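Local atomic coordinates of 462aa long hypothetical selenium-binding protein (Sulfolobus tokodaii, PDB entry 2ECE), a protein that is of unknown function but adopts a beta-propeller fold and belongs to the selenium-binding protein family, so it may bind selenium. Residues 168-171 with 172-175; 182-185 with 186-189; 194-197 with 198-201; 294-297 with 298-301; 451-454 with 455-458. All coordinates share one frame; numbering follows the deposited sequence.

Contact 1 of 5, residues 168-171 with 172-175; sequences MLDH and YSFE
Asp-170 OD2 takes two backbone N-H groups, from Tyr-172 and Ser-173, that reach it from opposite faces of the carboxylate. The Tyr-172 N bond to OD2 is 2.8 Å long and comes from above the carboxylate plane. That of Ser-173 N to OD2, 3.0 Å, arrives on the anti side and is straighter (163°). With CG anti to the backbone N (chi1 -172°), the carboxylate is carried forward over the amides of the turn. Asp-170 CB rests on Ser-173 OG at 3.4 Å, and this hydroxyl oxygen accepts from Glu-175 N, forming an ST turn. The backbone closes the loop as well: Asp-170 N donates to Glu-175 O at 3.0 Å, nearly straight, while Phe-174 N gives Asp-170 O a weak bond. The two methyls of Leu-169 pack on Phe-174 O, a buried carbonyl with no polar partner. Replacing Asp-170 with a leucine would probably leave the amides of Tyr-172 and Ser-173 without their shared acceptor and let the turn slacken. The loop joins strand 165-169 to strand 176-179, neighbours in one four-stranded antiparallel sheet of the propeller. The Phe-174 ring packs on the preceding sheet, meeting Phe-97 edge-to-face and touching Ile-110, and Lys-124 of that sheet bonds Ser-173 O and forms a salt bridge with Glu-175.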
loop_
_atom_site.group_PDB
_atom_site.type_symbol
_atom_site.label_atom_id
_atom_site.label_comp_id
_atom_site.label_asym_id
_atom_site.label_seq_id
_atom_site.Cartn_x
_atom_site.Cartn_y
_atom_site.Cartn_z
ATOM N N MET A 168 17.973 0.657 -3.066
ATOM C CA MET A 168 18.012 -0.784 -3.238
ATOM C C MET A 168 18.778 -1.448 -2.105
ATOM O O MET A 168 19.673 -0.841 -1.504
ATOM C CB MET A 168 18.676 -1.123 -4.570
ATOM C CG MET A 168 17.880 -0.676 -5.789
ATOM S SD MET A 168 18.926 -0.520 -7.237
ATOM C CE MET A 168 19.129 -2.234 -7.731
ATOM N N LEU A 169 18.398 -2.685 -1.803
ATOM C CA LEU A 169 19.055 -3.474 -0.764
ATOM C C LEU A 169 19.538 -4.740 -1.446
ATOM O O LEU A 169 18.848 -5.292 -2.310
ATOM C CB LEU A 169 18.090 -3.897 0.342
ATOM C CG LEU A 169 17.410 -2.955 1.326
ATOM C CD1 LEU A 169 16.764 -3.835 2.404
ATOM C CD2 LEU A 169 18.403 -1.989 1.952
ATOM N N ASP A 170 20.713 -5.205 -1.041
ATOM C CA ASP A 170 21.293 -6.410 -1.604
ATOM C C ASP A 170 20.461 -7.638 -1.218
ATOM O O ASP A 170 20.077 -7.786 -0.057
ATOM C CB ASP A 170 22.713 -6.568 -1.078
ATOM C CG ASP A 170 23.448 -7.683 -1.753
ATOM O OD1 ASP A 170 24.095 -7.422 -2.790
ATOM O OD2 ASP A 170 23.361 -8.825 -1.254
ATOM N N HIS A 171 20.198 -8.514 -2.186
ATOM C CA HIS A 171 19.405 -9.728 -1.954
ATOM C C HIS A 171 19.999 -10.697 -0.936
ATOM O O HIS A 171 19.272 -11.492 -0.335
ATOM C CB HIS A 171 19.216 -10.512 -3.255
ATOM C CG HIS A 171 17.906 -10.272 -3.934
ATOM N ND1 HIS A 171 16.703 -10.298 -3.263
ATOM C CD2 HIS A 171 17.607 -10.058 -5.236
ATOM C CE1 HIS A 171 15.717 -10.109 -4.124
ATOM N NE2 HIS A 171 16.239 -9.960 -5.329
ATOM N N TYR A 172 21.314 -10.639 -0.750
ATOM C CA TYR A 172 21.982 -11.563 0.159
ATOM C C TYR A 172 22.351 -11.020 1.529
ATOM O O TYR A 172 22.114 -11.679 2.540
ATOM C CB TYR A 172 23.219 -12.133 -0.534
ATOM C CG TYR A 172 22.883 -12.788 -1.851
ATOM C CD1 TYR A 172 23.175 -12.161 -3.062
ATOM C CD2 TYR A 172 22.225 -14.016 -1.886
ATOM C CE1 TYR A 172 22.820 -12.746 -4.279
ATOM C CE2 TYR A 172 21.861 -14.607 -3.093
ATOM C CZ TYR A 172 22.161 -13.969 -4.286
ATOM O OH TYR A 172 21.810 -14.563 -5.478
ATOM N N SER A 173 22.913 -9.817 1.573
ATOM C CA SER A 173 23.311 -9.225 2.842
ATOM C C SER A 173 22.212 -8.347 3.417
ATOM O O SER A 173 22.193 -8.069 4.619
ATOM C CB SER A 173 24.576 -8.391 2.654
ATOM O OG SER A 173 24.329 -7.298 1.786
ATOM N N PHE A 174 21.297 -7.921 2.550
ATOM C CA PHE A 174 20.197 -7.051 2.944
ATOM C C PHE A 174 20.738 -5.671 3.294
ATOM O O PHE A 174 20.036 -4.855 3.886
ATOM C CB PHE A 174 19.444 -7.625 4.149
ATOM C CG PHE A 174 18.776 -8.942 3.876
ATOM C CD1 PHE A 174 19.027 -10.045 4.682
ATOM C CD2 PHE A 174 17.905 -9.085 2.800
ATOM C CE1 PHE A 174 18.422 -11.272 4.419
ATOM C CE2 PHE A 174 17.296 -10.306 2.529
ATOM C CZ PHE A 174 17.555 -11.400 3.339
ATOM N N GLU A 175 21.990 -5.417 2.929
ATOM C CA GLU A 175 22.625 -4.132 3.211
ATOM C C GLU A 175 22.242 -3.138 2.120
ATOM O O GLU A 175 22.068 -3.518 0.966
ATOM C CB GLU A 175 24.149 -4.293 3.250
ATOM C CG GLU A 175 24.660 -5.213 4.355
ATOM C CD GLU A 175 24.757 -4.528 5.710
ATOM O OE1 GLU A 175 24.191 -3.424 5.877
ATOM O OE2 GLU A 175 25.398 -5.104 6.616
#

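Contact 2 of 5, residues 182-185 with 186-189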
loop_
_atom_site.group_PDB
_atom_site.type_symbol
_atom_site.label_atom_id
_atom_site.label_comp_id
_atom_site.label_asym_id
_atom_site.label_seq_id
_atom_site.Cartn_x
_atom_site.Cartn_y
_atom_site.Cartn_z
ATOM N N ILE A 182 19.655 7.013 -11.725
ATOM C CA ILE A 182 20.897 7.427 -12.367
ATOM C C ILE A 182 20.612 8.798 -12.992
ATOM O O ILE A 182 21.442 9.705 -12.933
ATOM C CB ILE A 182 21.343 6.420 -13.462
ATOM C CG1 ILE A 182 21.950 5.172 -12.807
ATOM C CG2 ILE A 182 22.388 7.059 -14.381
ATOM C CD1 ILE A 182 23.223 5.462 -12.015
ATOM N N ASP A 183 19.416 8.941 -13.562
ATOM C CA ASP A 183 18.983 10.192 -14.193
ATOM C C ASP A 183 17.501 10.391 -13.883
ATOM O O ASP A 183 16.645 9.824 -14.559
ATOM C CB ASP A 183 19.181 10.119 -15.713
ATOM C CG ASP A 183 18.765 11.402 -16.419
ATOM O OD1 ASP A 183 18.098 12.251 -15.790
ATOM O OD2 ASP A 183 19.099 11.557 -17.612
ATOM N N ARG A 184 17.203 11.216 -12.882
ATOM C CA ARG A 184 15.819 11.441 -12.458
ATOM C C ARG A 184 15.064 12.554 -13.176
ATOM O O ARG A 184 13.911 12.820 -12.845
ATOM C CB ARG A 184 15.776 11.721 -10.951
ATOM C CG ARG A 184 16.332 13.082 -10.531
ATOM C CD ARG A 184 16.808 13.026 -9.085
ATOM N NE ARG A 184 15.862 12.274 -8.284
ATOM C CZ ARG A 184 16.178 11.528 -7.232
ATOM N NH1 ARG A 184 17.437 11.421 -6.820
ATOM N NH2 ARG A 184 15.219 10.862 -6.612
ATOM N N GLY A 185 15.701 13.206 -14.143
ATOM C CA GLY A 185 15.021 14.287 -14.835
ATOM C C GLY A 185 14.539 15.284 -13.796
ATOM O O GLY A 185 15.300 15.645 -12.900
ATOM N N ASP A 186 13.287 15.723 -13.885
ATOM C CA ASP A 186 12.792 16.672 -12.903
ATOM C C ASP A 186 11.913 16.045 -11.826
ATOM O O ASP A 186 11.142 16.733 -11.159
ATOM C CB ASP A 186 12.063 17.838 -13.585
ATOM C CG ASP A 186 10.739 17.440 -14.211
ATOM O OD1 ASP A 186 10.025 18.360 -14.667
ATOM O OD2 ASP A 186 10.406 16.235 -14.253
ATOM N N GLN A 187 12.031 14.733 -11.645
ATOM C CA GLN A 187 11.264 14.062 -10.598
ATOM C C GLN A 187 11.854 14.534 -9.269
ATOM O O GLN A 187 13.076 14.569 -9.103
ATOM C CB GLN A 187 11.392 12.538 -10.720
ATOM C CG GLN A 187 10.862 11.770 -9.503
ATOM C CD GLN A 187 11.933 11.538 -8.446
ATOM O OE1 GLN A 187 11.678 11.648 -7.244
ATOM N NE2 GLN A 187 13.133 11.204 -8.892
ATOM N N TYR A 188 10.993 14.896 -8.328
ATOM C CA TYR A 188 11.451 15.380 -7.029
ATOM C C TYR A 188 10.675 14.701 -5.899
ATOM O O TYR A 188 11.265 14.202 -4.934
ATOM C CB TYR A 188 11.289 16.904 -6.986
ATOM C CG TYR A 188 11.733 17.576 -5.710
ATOM C CD1 TYR A 188 10.836 17.797 -4.667
ATOM C CD2 TYR A 188 13.051 18.019 -5.554
ATOM C CE1 TYR A 188 11.228 18.444 -3.500
ATOM C CE2 TYR A 188 13.457 18.666 -4.386
ATOM C CZ TYR A 188 12.539 18.876 -3.367
ATOM O OH TYR A 188 12.928 19.515 -2.214
ATOM N N LEU A 189 9.356 14.674 -6.028
ATOM C CA LEU A 189 8.490 14.038 -5.041
ATOM C C LEU A 189 8.435 12.524 -5.277
ATOM O O LEU A 189 8.803 12.039 -6.347
ATOM C CB LEU A 189 7.080 14.620 -5.141
ATOM C CG LEU A 189 6.594 15.673 -4.135
ATOM C CD1 LEU A 189 7.741 16.464 -3.531
ATOM C CD2 LEU A 189 5.599 16.581 -4.845
HETATM O O HOH W 1 14.901 16.488 -9.648
#
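Arg-184 and Gln-187 close a type II' beta turn, Gln-187 N donating to Arg-184 O at 2.9 Å with an angle of 161°. Their side chains also meet on one side of the turn, where the amide end of Gln-187 comes to the edge of the Arg-184 guanidinium, the two planes 46° apart. The arginine gets there by setting CG between its backbone N and carbonyl carbon (chi1 71°), which brings CG past Gln-187 O at 3.9 Å; a further bend at chi3 turns the guanidinium to the amide. At the corner, Gly-185 takes a positive phi, and a beta carbon there would run into Asp-186 N.

The next layer fixes the approach to the turn. Asp-183 OD1 accepts from Gly-185 N at 3.1 Å, met nearly head-on along its C-O bond, which makes an Asx turn leading into the beta turn. A water donates to Gln-187 O at 2.7 Å and, weakly, to Gly-185 O. Farther out, Arg-184 NH2 bonds Tyr-137 OH, Gln-187 packs on His-231 and Trp-233, and Asp-186 OD2 forms salt bridges with Arg-229 and Arg-240.

The backbone of this loop between strands 176-179 and 193-196 is thus shaped by short-range hydrogen bonds, whereas its charged ends are tied to other parts of the fold; the two arginines round Asp-186 are likely to stabilise its negative charge.

Contact 3 of 5, residues 194-197 with 198-201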
loop_
_atom_site.group_PDB
_atom_site.type_symbol
_atom_site.label_atom_id
_atom_site.label_comp_id
_atom_site.label_asym_id
_atom_site.label_seq_id
_atom_site.Cartn_x
_atom_site.Cartn_y
_atom_site.Cartn_z
ATOM N N TRP A 194 6.174 0.785 -8.772
ATOM C CA TRP A 194 6.062 -0.608 -9.150
ATOM C C TRP A 194 6.600 -0.747 -10.563
ATOM O O TRP A 194 7.252 0.168 -11.068
ATOM C CB TRP A 194 4.638 -1.176 -9.027
ATOM C CG TRP A 194 4.730 -2.638 -8.635
ATOM C CD1 TRP A 194 5.847 -3.425 -8.729
ATOM C CD2 TRP A 194 3.700 -3.478 -8.080
ATOM N NE1 TRP A 194 5.582 -4.691 -8.268
ATOM C CE2 TRP A 194 4.276 -4.755 -7.864
ATOM C CE3 TRP A 194 2.353 -3.278 -7.742
ATOM C CZ2 TRP A 194 3.553 -5.829 -7.329
ATOM C CZ3 TRP A 194 1.628 -4.356 -7.208
ATOM C CH2 TRP A 194 2.235 -5.611 -7.008
ATOM N N TRP A 195 6.336 -1.866 -11.218
ATOM C CA TRP A 195 6.912 -2.054 -12.531
ATOM C C TRP A 195 6.221 -3.114 -13.377
ATOM O O TRP A 195 5.309 -3.810 -12.927
ATOM C CB TRP A 195 8.389 -2.451 -12.341
ATOM C CG TRP A 195 8.589 -3.561 -11.281
ATOM C CD1 TRP A 195 7.865 -4.713 -11.162
ATOM C CD2 TRP A 195 9.570 -3.602 -10.216
ATOM N NE1 TRP A 195 8.321 -5.465 -10.102
ATOM C CE2 TRP A 195 9.364 -4.809 -9.504
ATOM C CE3 TRP A 195 10.596 -2.740 -9.799
ATOM C CZ2 TRP A 195 10.148 -5.177 -8.395
ATOM C CZ3 TRP A 195 11.381 -3.109 -8.687
ATOM C CH2 TRP A 195 11.146 -4.318 -8.003
ATOM N N ASN A 196 6.670 -3.201 -14.621
ATOM C CA ASN A 196 6.241 -4.219 -15.561
ATOM C C ASN A 196 7.636 -4.714 -15.914
ATOM O O ASN A 196 8.354 -4.076 -16.687
ATOM C CB ASN A 196 5.572 -3.631 -16.800
ATOM C CG ASN A 196 5.176 -4.709 -17.794
ATOM O OD1 ASN A 196 6.012 -5.508 -18.216
ATOM N ND2 ASN A 196 3.900 -4.742 -18.168
ATOM N N LEU A 197 8.027 -5.836 -15.327
ATOM C CA LEU A 197 9.370 -6.363 -15.526
ATOM C C LEU A 197 9.806 -6.726 -16.942
ATOM O O LEU A 197 10.863 -6.296 -17.384
ATOM C CB LEU A 197 9.603 -7.547 -14.574
ATOM C CG LEU A 197 9.577 -7.145 -13.088
ATOM C CD1 LEU A 197 9.586 -8.383 -12.203
ATOM C CD2 LEU A 197 10.770 -6.258 -12.777
ATOM N N PRO A 198 8.999 -7.501 -17.680
ATOM C CA PRO A 198 9.439 -7.849 -19.039
ATOM C C PRO A 198 9.589 -6.652 -19.975
ATOM O O PRO A 198 10.436 -6.652 -20.871
ATOM C CB PRO A 198 8.364 -8.834 -19.506
ATOM C CG PRO A 198 7.880 -9.447 -18.205
ATOM C CD PRO A 198 7.769 -8.223 -17.326
ATOM N N ASN A 199 8.765 -5.632 -19.766
ATOM C CA ASN A 199 8.819 -4.435 -20.593
ATOM C C ASN A 199 9.818 -3.423 -20.049
ATOM O O ASN A 199 10.019 -2.350 -20.620
ATOM C CB ASN A 199 7.426 -3.830 -20.694
ATOM C CG ASN A 199 6.523 -4.644 -21.585
ATOM O OD1 ASN A 199 6.591 -4.535 -22.809
ATOM N ND2 ASN A 199 5.694 -5.492 -20.984
ATOM N N GLU A 200 10.438 -3.784 -18.935
ATOM C CA GLU A 200 11.445 -2.958 -18.292
ATOM C C GLU A 200 11.085 -1.511 -18.001
ATOM O O GLU A 200 11.873 -0.611 -18.277
ATOM C CB GLU A 200 12.726 -2.989 -19.120
ATOM C CG GLU A 200 13.160 -4.395 -19.473
ATOM C CD GLU A 200 14.576 -4.451 -19.992
ATOM O OE1 GLU A 200 15.044 -3.429 -20.526
ATOM O OE2 GLU A 200 15.214 -5.520 -19.873
ATOM N N VAL A 201 9.904 -1.268 -17.461
ATOM C CA VAL A 201 9.564 0.099 -17.119
ATOM C C VAL A 201 9.106 0.126 -15.678
ATOM O O VAL A 201 8.417 -0.782 -15.206
ATOM C CB VAL A 201 8.472 0.695 -18.047
ATOM C CG1 VAL A 201 8.075 -0.307 -19.093
ATOM C CG2 VAL A 201 7.275 1.154 -17.236
#
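Asn-196 and Asn-199 meet inside a tight beta hairpin, in which a type I turn from Leu-197 to Glu-200 runs into a G1 bulge, with Glu-200 and Val-201 both opposite Asn-196. The Asn-196 side chain leaves CB with CG anti to the backbone N (chi1 178°), which lets the amide reach Asn-199 across the turn. CG lies 3.3 Å from Asn-199 ND2. Beyond it, OD1 accepts twice from Asn-199, both donors on the same face of its plane: ND2 of Asn-199 at 2.8 Å from OD1, well above the carbonyl plane, and the backbone N of Asn-199 at 3.2 Å. The two amides stand steeply against each other (74°), yet OD1 lies in the plane of the Asn-199 amide. At the other tip, Asn-196 ND2 donates to Pro-262 O, so both ends of the group are held. Backbone bonds complete the hairpin: Asn-196 N to Val-201 O, the reverse bond from Val-201 N to Asn-196 O, and Glu-200 N to Leu-197 O. On the chain just before, the Trp-195 indole is met on both faces near its rim, by Leu-197 CD2 3.6 Å above its plane and Trp-194 CD1 3.4 Å from the opposite face.

Contact 4 of 5, residues 294-297 with 298-301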
loop_
_atom_site.group_PDB
_atom_site.type_symbol
_atom_site.label_atom_id
_atom_site.label_comp_id
_atom_site.label_asym_id
_atom_site.label_seq_id
_atom_site.Cartn_x
_atom_site.Cartn_y
_atom_site.Cartn_z
ATOM N N ALA A 294 -2.592 8.569 -19.917
ATOM C CA ALA A 294 -3.271 8.486 -18.632
ATOM C C ALA A 294 -4.633 9.161 -18.749
ATOM O O ALA A 294 -4.730 10.312 -19.181
ATOM C CB ALA A 294 -2.441 9.162 -17.555
ATOM N N GLU A 295 -5.679 8.436 -18.364
ATOM C CA GLU A 295 -7.042 8.946 -18.429
ATOM C C GLU A 295 -7.810 8.676 -17.143
ATOM O O GLU A 295 -7.627 7.638 -16.506
ATOM C CB GLU A 295 -7.783 8.296 -19.599
ATOM C CG GLU A 295 -7.530 8.949 -20.946
ATOM C CD GLU A 295 -7.979 8.081 -22.099
ATOM O OE1 GLU A 295 -8.946 7.306 -21.917
ATOM O OE2 GLU A 295 -7.368 8.180 -23.185
ATOM N N LYS A 296 -8.672 9.616 -16.766
ATOM C CA LYS A 296 -9.481 9.458 -15.566
ATOM C C LYS A 296 -10.607 8.488 -15.901
ATOM O O LYS A 296 -11.363 8.711 -16.847
ATOM C CB LYS A 296 -10.052 10.810 -15.121
ATOM C CG LYS A 296 -10.901 10.737 -13.860
ATOM C CD LYS A 296 -11.115 12.121 -13.223
ATOM C CE LYS A 296 -11.868 13.083 -14.134
ATOM N NZ LYS A 296 -12.132 14.386 -13.448
ATOM N N VAL A 297 -10.718 7.408 -15.135
ATOM C CA VAL A 297 -11.753 6.415 -15.400
ATOM C C VAL A 297 -12.802 6.289 -14.301
ATOM O O VAL A 297 -13.871 5.714 -14.519
ATOM C CB VAL A 297 -11.128 5.029 -15.675
ATOM C CG1 VAL A 297 -10.329 5.084 -16.971
ATOM C CG2 VAL A 297 -10.226 4.615 -14.519
ATOM N N ILE A 298 -12.496 6.820 -13.122
ATOM C CA ILE A 298 -13.425 6.788 -11.995
ATOM C C ILE A 298 -13.314 8.095 -11.219
ATOM O O ILE A 298 -12.216 8.581 -10.961
ATOM C CB ILE A 298 -13.114 5.649 -10.996
ATOM C CG1 ILE A 298 -13.271 4.283 -11.657
ATOM C CG2 ILE A 298 -14.057 5.745 -9.803
ATOM C CD1 ILE A 298 -12.816 3.131 -10.769
ATOM N N GLU A 299 -14.454 8.663 -10.847
ATOM C CA GLU A 299 -14.460 9.893 -10.071
ATOM C C GLU A 299 -15.541 9.751 -9.021
ATOM O O GLU A 299 -16.689 9.433 -9.338
ATOM C CB GLU A 299 -14.742 11.116 -10.952
ATOM C CG GLU A 299 -14.586 12.445 -10.209
ATOM C CD GLU A 299 -14.853 13.661 -11.084
ATOM O OE1 GLU A 299 -14.303 13.732 -12.203
ATOM O OE2 GLU A 299 -15.606 14.556 -10.648
ATOM N N ILE A 300 -15.164 9.964 -7.767
ATOM C CA ILE A 300 -16.099 9.856 -6.663
ATOM C C ILE A 300 -16.224 11.218 -5.996
ATOM O O ILE A 300 -15.234 11.789 -5.544
ATOM C CB ILE A 300 -15.618 8.813 -5.628
ATOM C CG1 ILE A 300 -15.488 7.443 -6.304
ATOM C CG2 ILE A 300 -16.598 8.746 -4.460
ATOM C CD1 ILE A 300 -14.896 6.373 -5.418
ATOM N N PRO A 301 -17.450 11.766 -5.943
ATOM C CA PRO A 301 -17.689 13.074 -5.326
ATOM C C PRO A 301 -17.769 13.038 -3.801
ATOM O O PRO A 301 -18.010 11.989 -3.195
ATOM C CB PRO A 301 -19.008 13.506 -5.958
ATOM C CG PRO A 301 -19.747 12.204 -6.038
ATOM C CD PRO A 301 -18.676 11.268 -6.595
#
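Val-297 and Ile-298 form the close-packed half of this contact, and Lys-296 with Glu-299 the solvent half. The two apolar residues are successive in the strand, yet both face Ile-282 on strand 280-288. Val-297 CG2 comes within 4.2 Å of Ile-298 CG1, the side chains crossing at a slant, and Ile-298 CG1 also lies 3.3 Å from Val-297 O. Both residues touch Pro-356, and Ile-298 goes on to meet Leu-335 and Tyr-348 of the following sheet.

Toward the solvent the contact is a single salt bridge, Lys-296 NZ to Glu-299 OE1 at 2.6 Å. Lys-296 leaves with CG anti to the backbone N, then kinks at chi3 (62°) to bring the ammonium round to the acid. Glu-299 reaches out extended and is met from above its carboxylate plane. In a regular strand, residues three apart point to opposite faces; the extra residue in this one puts both charged side chains on the same side. Two residues set against the single Ile-282 make a classic beta bulge, and the segment axes on its two sides differ by 47°; it lies in the hairpin of strands 280-288 and 291-304 within one antiparallel sheet of the propeller.

Contact 5 of 5, residues 451-454 with 455-458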
loop_
_atom_site.group_PDB
_atom_site.type_symbol
_atom_site.label_atom_id
_atom_site.label_comp_id
_atom_site.label_asym_id
_atom_site.label_seq_id
_atom_site.Cartn_x
_atom_site.Cartn_y
_atom_site.Cartn_z
ATOM N N GLY A 451 2.488 -16.703 1.645
ATOM C CA GLY A 451 2.375 -17.288 0.320
ATOM C C GLY A 451 2.151 -16.272 -0.788
ATOM O O GLY A 451 2.023 -16.639 -1.956
ATOM N N GLY A 452 2.100 -14.992 -0.429
ATOM C CA GLY A 452 1.900 -13.956 -1.428
ATOM C C GLY A 452 0.456 -13.506 -1.578
ATOM O O GLY A 452 -0.469 -14.242 -1.245
ATOM N N ASP A 453 0.267 -12.288 -2.077
ATOM C CA ASP A 453 -1.064 -11.740 -2.277
ATOM C C ASP A 453 -1.112 -10.907 -3.551
ATOM O O ASP A 453 -0.201 -10.968 -4.378
ATOM C CB ASP A 453 -1.484 -10.897 -1.064
ATOM C CG ASP A 453 -0.410 -9.916 -0.639
ATOM O OD1 ASP A 453 -0.028 -9.075 -1.469
ATOM O OD2 ASP A 453 0.056 -9.993 0.523
ATOM N N ALA A 454 -2.170 -10.119 -3.702
ATOM C CA ALA A 454 -2.360 -9.305 -4.895
ATOM C C ALA A 454 -1.472 -8.066 -5.061
ATOM O O ALA A 454 -1.499 -7.440 -6.125
ATOM C CB ALA A 454 -3.826 -8.898 -4.997
ATOM N N SER A 455 -0.699 -7.693 -4.043
ATOM C CA SER A 455 0.154 -6.512 -4.173
ATOM C C SER A 455 1.594 -6.778 -3.756
ATOM O O SER A 455 2.417 -5.864 -3.715
ATOM C CB SER A 455 -0.400 -5.348 -3.340
ATOM O OG SER A 455 -0.110 -5.509 -1.960
ATOM N N SER A 456 1.900 -8.035 -3.472
ATOM C CA SER A 456 3.236 -8.410 -3.032
ATOM C C SER A 456 4.142 -8.945 -4.135
ATOM O O SER A 456 5.364 -8.847 -4.025
ATOM C CB SER A 456 3.138 -9.476 -1.943
ATOM O OG SER A 456 2.650 -10.691 -2.488
ATOM N N ASP A 457 3.541 -9.510 -5.185
ATOM C CA ASP A 457 4.288 -10.118 -6.286
ATOM C C ASP A 457 4.001 -9.557 -7.672
ATOM O O ASP A 457 2.895 -9.110 -7.959
ATOM C CB ASP A 457 3.988 -11.622 -6.360
ATOM C CG ASP A 457 4.524 -12.395 -5.183
ATOM O OD1 ASP A 457 4.309 -11.960 -4.033
ATOM O OD2 ASP A 457 5.148 -13.450 -5.415
ATOM N N SER A 458 5.013 -9.594 -8.530
ATOM C CA SER A 458 4.857 -9.182 -9.921
ATOM C C SER A 458 5.327 -10.422 -10.681
ATOM O O SER A 458 6.124 -11.202 -10.165
ATOM C CB SER A 458 5.707 -7.948 -10.259
ATOM O OG SER A 458 7.071 -8.152 -9.958
HETATM O O HOH W 2 0.556 -10.350 -7.144
#
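Ser-456 and Asp-453 hold this turn together by hydrogen bonds between side chain and backbone. Asp-453 N donates to Ser-456 OG at 2.9 Å, almost straight (171°). The hydroxyl in turn donates a hydrogen bond to Asp-457 OD1, 2.6 Å from OG, which fixes the rotation of the serine. Asp-453 answers in the other direction: OD1 accepts from Ser-455 N at 3.0 Å through its anti lone pair. With CG between the backbone N and the carbonyl carbon (chi1 48°), the carboxylate folds back over the turn.

A water adds a bridge between main-chain oxygens, donating to Asp-453 O at 2.9 Å and to Asp-457 O at 2.8 Å. In contrast, Asp-457 N is buried with no polar partner.

Packing is close where Ser-456 CB sits 3.2 Å from Asp-453 OD1 and Gly-452 CA lies 3.5 Å from Ser-456 OG. A beta carbon on Gly-452 would press against the preceding carbonyl.

Charged partners come from elsewhere: Arg-448 forms a salt bridge with Asp-453, and Arg-95 another with Asp-457. Exchanging Asp-453 for an alanine would probably leave Ser-455 N without its acceptor and Arg-448 without one of its mates.

The bond from Ser-455 N to Asp-453 OD1 is that of an Asx turn. The turn follows strand 443-449, which joins strands from the start of the chain in one sheet, the closure that seals many beta propellers.

In the fold
Seven antiparallel sheets make up this propeller, and the five contacts fall on turns, a bulge and the C-terminal tail. Contacts 1 and 3 lie in the hairpin loops of successive sheets, with contact 2 on the connection between those sheets; centres of contacts 1 and 2 are 23 Å apart, those of 2 and 3 about 18 Å. Contacts 3 and 5 touch: Trp-195 NE1 lies 3.0 Å from Ser-458 OG, a probable hydrogen bond, and Trp-194 CH2 packs at 3.3 Å from Ser-455 O. Contact 4 lies across the middle of the chain from contact 1, their centres about 38 Å apart. Contact 5 is the most central, about 12 Å from the centre of the chain.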